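Long-range contact in NBS-LRR class disease resistance protein (Oryza sativa subsp. japonica, PDB 6FU9), which is a plant immune receptor of the NBS-LRR class, the present domain probably recognising a pathogen effector by binding it directly: residues Q7-K12 with D52-I57. Numbering follows the deposited sequence.
Sequences QKIVFK and DGIDSI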
loop_
_atom_site.group_PDB
_atom_site.type_symbol
_atom_site.label_atom_id
_atom_site.label_comp_id
_atom_site.label_asym_id
_atom_site.label_seq_id
_atom_site.Cartn_x
_atom_site.Cartn_y
_atom_site.Cartn_z
ATOM N N GLN A 7 12.717 1.364 -1.932
ATOM C CA GLN A 7 11.464 1.369 -2.646
ATOM C C GLN A 7 10.362 0.658 -1.818
ATOM O O GLN A 7 10.696 -0.269 -1.085
ATOM C CB GLN A 7 11.590 0.446 -3.902
ATOM C CG GLN A 7 12.434 0.844 -5.093
ATOM C CD GLN A 7 12.703 -0.409 -5.922
ATOM O OE1 GLN A 7 13.492 -1.227 -5.609
ATOM N NE2 GLN A 7 12.096 -0.444 -7.092
ATOM N N LYS A 8 9.137 1.071 -2.020
ATOM C CA LYS A 8 7.932 0.410 -1.497
ATOM C C LYS A 8 6.993 0.184 -2.601
ATOM O O LYS A 8 6.567 1.153 -3.302
ATOM C CB LYS A 8 7.298 1.267 -0.415
ATOM C CG LYS A 8 6.080 0.630 0.229
ATOM C CD LYS A 8 5.587 1.509 1.387
ATOM C CE LYS A 8 4.366 1.034 2.046
ATOM N NZ LYS A 8 4.098 2.020 3.109
ATOM N N ILE A 9 6.637 -1.082 -2.894
ATOM C CA ILE A 9 5.763 -1.453 -3.955
ATOM C C ILE A 9 4.611 -2.248 -3.346
ATOM O O ILE A 9 4.854 -3.204 -2.598
ATOM C CB ILE A 9 6.432 -2.343 -4.988
ATOM C CG1 ILE A 9 7.706 -1.682 -5.564
ATOM C CG2 ILE A 9 5.465 -2.680 -6.091
ATOM C CD1 ILE A 9 8.614 -2.604 -6.289
ATOM N N VAL A 10 3.387 -1.857 -3.627
ATOM C CA VAL A 10 2.209 -2.588 -3.115
ATOM C C VAL A 10 1.447 -3.151 -4.278
ATOM O O VAL A 10 1.109 -2.383 -5.233
ATOM C CB VAL A 10 1.311 -1.704 -2.262
ATOM C CG1 VAL A 10 0.172 -2.561 -1.617
ATOM C CG2 VAL A 10 2.069 -0.972 -1.175
ATOM N N PHE A 11 1.152 -4.450 -4.211
ATOM C CA PHE A 11 0.303 -5.126 -5.171
ATOM C C PHE A 11 -1.042 -5.459 -4.516
ATOM O O PHE A 11 -1.088 -5.691 -3.297
ATOM C CB PHE A 11 0.921 -6.411 -5.685
ATOM C CG PHE A 11 2.236 -6.250 -6.387
ATOM C CD1 PHE A 11 2.269 -5.823 -7.705
ATOM C CD2 PHE A 11 3.432 -6.513 -5.772
ATOM C CE1 PHE A 11 3.470 -5.675 -8.392
ATOM C CE2 PHE A 11 4.634 -6.364 -6.432
ATOM C CZ PHE A 11 4.642 -5.953 -7.750
ATOM N N LYS A 12 -2.088 -5.479 -5.320
ATOM C CA LYS A 12 -3.375 -6.092 -4.945
ATOM C C LYS A 12 -3.470 -7.376 -5.716
ATOM O O LYS A 12 -3.377 -7.407 -6.950
ATOM C CB LYS A 12 -4.506 -5.117 -5.221
ATOM C CG LYS A 12 -4.640 -4.002 -4.168
ATOM C CD LYS A 12 -5.370 -4.346 -2.840
ATOM C CE LYS A 12 -6.864 -4.246 -3.004
ATOM N NZ LYS A 12 -7.606 -4.680 -1.812
ATOM N N ASP A 52 15.430 -2.682 -2.407
ATOM C CA ASP A 52 16.330 -1.790 -3.119
ATOM C C ASP A 52 16.750 -2.450 -4.415
ATOM O O ASP A 52 17.359 -3.476 -4.426
ATOM C CB ASP A 52 17.528 -1.427 -2.207
ATOM C CG ASP A 52 18.590 -0.534 -2.898
ATOM O OD1 ASP A 52 18.253 0.234 -3.831
ATOM O OD2 ASP A 52 19.752 -0.561 -2.432
ATOM N N GLY A 53 16.390 -1.838 -5.537
ATOM C CA GLY A 53 16.738 -2.435 -6.822
ATOM C C GLY A 53 15.868 -3.627 -7.235
ATOM O O GLY A 53 16.354 -4.538 -7.864
ATOM N N ILE A 54 14.587 -3.557 -6.908
ATOM C CA ILE A 54 13.632 -4.568 -7.316
ATOM C C ILE A 54 13.213 -4.308 -8.766
ATOM O O ILE A 54 12.802 -3.207 -9.079
ATOM C CB ILE A 54 12.399 -4.525 -6.403
ATOM C CG1 ILE A 54 12.798 -4.764 -4.924
ATOM C CG2 ILE A 54 11.366 -5.545 -6.862
ATOM C CD1 ILE A 54 11.701 -4.349 -3.973
ATOM N N ASP A 55 13.282 -5.342 -9.585
ATOM C CA ASP A 55 12.716 -5.287 -10.939
ATOM C C ASP A 55 11.208 -5.590 -10.836
ATOM O O ASP A 55 10.768 -6.751 -10.862
ATOM C CB ASP A 55 13.446 -6.281 -11.805
ATOM C CG ASP A 55 12.929 -6.320 -13.250
ATOM O OD1 ASP A 55 11.909 -5.724 -13.550
ATOM O OD2 ASP A 55 13.508 -7.051 -14.037
ATOM N N SER A 56 10.438 -4.537 -10.675
ATOM C CA SER A 56 9.021 -4.719 -10.457
ATOM C C SER A 56 8.325 -5.219 -11.707
ATOM O O SER A 56 7.275 -5.829 -11.584
ATOM C CB SER A 56 8.363 -3.451 -9.884
ATOM O OG SER A 56 8.400 -2.462 -10.829
ATOM N N ILE A 57 8.858 -4.940 -12.885
ATOM C CA ILE A 57 8.406 -5.487 -14.159
ATOM C C ILE A 57 8.356 -6.963 -14.146
ATOM O O ILE A 57 7.321 -7.571 -14.431
ATOM C CB ILE A 57 9.345 -5.012 -15.382
ATOM C CG1 ILE A 57 9.272 -3.506 -15.531
ATOM C CG2 ILE A 57 8.964 -5.678 -16.725
ATOM C CD1 ILE A 57 7.861 -2.943 -15.367
#
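The side-chain oxygen OE1 of Gln-7 takes the backbone N-H of Ile-54 in a nearly straight hydrogen bond, N to OE1 2.9 Å. The donor lies in the plane of the amide and uses a lone pair of OE1, with a C=O...N angle of 134°. At the other end of the same amide, NE2 of Gln-7 gives a weak bond to O of Ile-54 (3.5 Å), so both backbone polar groups of Ile-54 meet one glutamine side chain. The reach comes from the extended chain beyond CG (chi2 162°), which carries the amide across from the strand to the loop. Next to these hydrogen bonds, Ile-9 and Ile-54 meet tip to tip, CD1 of Ile-9 lying 4.1 Å from CG2 of Ile-54. CD1 of Ile-9 also touches CB of Ser-56 at 3.7 Å, where helix 56-66 begins; Asp-55 caps that helix through a bond from Asn-58 N to its OD1. Further along the strand, Phe-11 packs on Leu-59, Val-60 and Leu-63. The loop thus turns from strand 46-51 into a helix that passes over strand 7-12 before strand 71-77, the split beta-alpha-beta crossover of a ferredoxin-like fold, consistent with a heavy-metal-associated (HMA) domain.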